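Endo-pectate lyase (Erwinia chrysanthemi, PDB 3B8Y) probably cleaves polygalacturonate and partly methylated pectins within the chain by calcium-dependent beta-elimination, releasing unsaturated oligogalacturonides. Local coordinates at residues D195-N200 with K224-N229. Residues are numbered along the deposited sequence; the frame is centred on the assembly and turned at random.
Sequences DAATNN and KVLQHN. With ADA (alpha-D-galactopyranuronic acid), chain C; ADA (alpha-D-galactopyranuronic acid), chain B.
Thr198 pairs with Gln227, and Asn199 with His228, side by side on neighbouring strands of the right-handed parallel beta-helix of pectate lyases, where 195-200 and 224-229 occupy equivalent positions on consecutive coils. The strands run parallel and in register, and the backbone bonds switch partners from side to side: Gln227 N donates to Ala197 O, Asn199 N to Gln227 O at 2.7 Å, and Asn229 N to Asn199 O. At the corner before them, Val225 O accepts from Ala197 N and, weakly, from Ala196 N.

Asp195, Thr198, Lys224 and Gln227 turn to the outer face, where galacturonate binds. Gln227 passes across the Asp195 carboxylate, its CG 3.4 Å from Asp195 OD2, the two flat groups 30° apart. Beyond them lies the carboxylate of the chain C sugar: its O6A comes within 2.7 Å of Asp195 OD2, while its O6B takes a hydrogen bond from Asn229 ND2 of 3.0 Å. That amide nitrogen also rests against Thr198 CG2. Bent in mid-chain, Lys224 carries NZ to the chain B sugar, to whose O6B it makes a weak hydrogen bond. Zinc has been seen bound at Asp195 and at the adjacent Asp173 in a structure of this protein.

Ala197, Leu226, Asn199 and His228 point inward, Leu226 CD2 meeting Ala197 CB at 3.8 Å. Strands 203-207 and 233-238 enclose this side, with Met204 against Ala197 and Leu226. Asn199 CB lies over the imidazole face of His228 in a CH-pi contact, and a chi1 of -175° carries the amide on over the ring. Ser233 and Trp251 hydrogen-bond the two ring nitrogens, fixing the rotation of the ring; Gly201 N and Thr235 OG1 hold the asparagine amide, whose ND2 sits above the ring near its rim, 3.1 Å from His228 NE2 but too poorly angled for a hydrogen bond.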
# COMPACT_ATOMS: atom_id res chain seq x y z
N ASP A 195 3.76 -12.03 2.22
CA ASP A 195 4.19 -10.65 2.35
C ASP A 195 3.61 -9.93 1.13
O ASP A 195 3.51 -10.53 0.06
CB ASP A 195 5.72 -10.55 2.32
CG ASP A 195 6.40 -11.18 3.54
OD1 ASP A 195 5.72 -11.43 4.57
OD2 ASP A 195 7.63 -11.41 3.47
N ALA A 196 3.17 -8.68 1.29
CA ALA A 196 2.61 -7.93 0.17
C ALA A 196 3.73 -7.41 -0.72
O ALA A 196 3.70 -7.55 -1.94
CB ALA A 196 1.76 -6.79 0.68
N ALA A 197 4.76 -6.88 -0.08
CA ALA A 197 5.91 -6.33 -0.78
C ALA A 197 7.07 -6.44 0.17
O ALA A 197 6.92 -6.23 1.37
CB ALA A 197 5.66 -4.86 -1.15
N THR A 198 8.23 -6.78 -0.39
CA THR A 198 9.45 -6.95 0.38
C THR A 198 10.55 -6.06 -0.17
O THR A 198 10.81 -6.03 -1.38
CB THR A 198 9.90 -8.45 0.38
OG1 THR A 198 8.88 -9.25 0.98
CG2 THR A 198 11.19 -8.65 1.15
N ASN A 199 11.15 -5.29 0.72
CA ASN A 199 12.22 -4.40 0.34
C ASN A 199 13.54 -5.11 0.59
O ASN A 199 13.95 -5.26 1.74
CB ASN A 199 12.15 -3.11 1.17
CG ASN A 199 13.18 -2.06 0.75
OD1 ASN A 199 13.92 -2.24 -0.22
ND2 ASN A 199 13.20 -0.95 1.47
N ASN A 200 14.14 -5.63 -0.48
CA ASN A 200 15.45 -6.29 -0.44
C ASN A 200 16.37 -5.37 -1.24
O ASN A 200 17.44 -5.78 -1.69
CB ASN A 200 15.42 -7.66 -1.14
CG ASN A 200 14.61 -8.73 -0.39
OD1 ASN A 200 13.81 -9.45 -1.00
ND2 ASN A 200 14.86 -8.87 0.90
N LYS A 224 1.96 -9.78 7.20
CA LYS A 224 2.96 -8.73 7.03
C LYS A 224 2.65 -8.02 5.73
O LYS A 224 2.49 -8.68 4.70
CB LYS A 224 4.36 -9.34 6.92
CG LYS A 224 5.44 -8.63 7.70
CD LYS A 224 5.57 -9.24 9.08
CE LYS A 224 5.77 -10.75 8.99
NZ LYS A 224 5.72 -11.39 10.33
N VAL A 225 2.50 -6.71 5.76
CA VAL A 225 2.23 -5.97 4.53
C VAL A 225 3.56 -5.60 3.88
O VAL A 225 3.89 -6.13 2.83
CB VAL A 225 1.35 -4.73 4.78
CG1 VAL A 225 1.21 -3.92 3.50
CG2 VAL A 225 -0.01 -5.16 5.27
N LEU A 226 4.33 -4.73 4.53
CA LEU A 226 5.63 -4.34 4.00
C LEU A 226 6.76 -4.93 4.86
O LEU A 226 6.87 -4.63 6.05
CB LEU A 226 5.75 -2.82 3.92
CG LEU A 226 4.66 -2.12 3.12
CD1 LEU A 226 4.92 -0.63 3.12
CD2 LEU A 226 4.60 -2.64 1.70
N GLN A 227 7.54 -5.82 4.25
CA GLN A 227 8.66 -6.49 4.90
C GLN A 227 9.95 -5.84 4.43
O GLN A 227 10.18 -5.72 3.22
CB GLN A 227 8.70 -7.97 4.52
CG GLN A 227 8.46 -8.94 5.66
CD GLN A 227 9.49 -8.84 6.75
OE1 GLN A 227 10.70 -8.92 6.51
NE2 GLN A 227 9.03 -8.65 7.98
N HIS A 228 10.78 -5.40 5.37
CA HIS A 228 12.04 -4.73 5.05
C HIS A 228 13.21 -5.58 5.53
O HIS A 228 13.42 -5.72 6.73
CB HIS A 228 12.06 -3.38 5.77
CG HIS A 228 12.94 -2.35 5.14
ND1 HIS A 228 12.56 -1.02 5.05
CD2 HIS A 228 14.19 -2.42 4.65
CE1 HIS A 228 13.56 -0.33 4.55
NE2 HIS A 228 14.56 -1.15 4.29
N ASN A 229 13.96 -6.16 4.59
CA ASN A 229 15.09 -7.03 4.93
C ASN A 229 16.47 -6.45 4.59
O ASN A 229 17.46 -6.81 5.21
CB ASN A 229 14.95 -8.39 4.25
CG ASN A 229 13.66 -9.10 4.63
OD1 ASN A 229 13.17 -8.98 5.74
ND2 ASN A 229 13.10 -9.83 3.67
C1 ADA C . 10.13 -14.05 8.99
C2 ADA C . 11.51 -14.71 8.90
C3 ADA C . 12.50 -13.68 8.41
C4 ADA C . 12.03 -13.20 7.03
C5 ADA C . 10.63 -12.62 7.16
C6 ADA C . 10.14 -12.18 5.79
O2 ADA C . 11.92 -15.17 10.19
O3 ADA C . 13.80 -14.25 8.31
O4 ADA C . 12.05 -14.26 6.06
O5 ADA C . 9.70 -13.58 7.70
O6B ADA C . 10.85 -11.30 5.07
O6A ADA C . 9.11 -12.64 5.35
C1 ADA B . 9.32 -12.30 13.18
C2 ADA B . 10.11 -11.37 12.25
C3 ADA B . 9.26 -11.05 11.04
C4 ADA B . 8.91 -12.36 10.35
C5 ADA B . 8.13 -13.23 11.37
C6 ADA B . 7.73 -14.53 10.71
O2 ADA B . 10.44 -10.16 12.92
O3 ADA B . 9.99 -10.20 10.16
O4 ADA B . 10.14 -13.00 9.95
O5 ADA B . 8.97 -13.52 12.50
O6B ADA B . 6.94 -14.52 9.64
O6A ADA B . 8.11 -15.59 11.17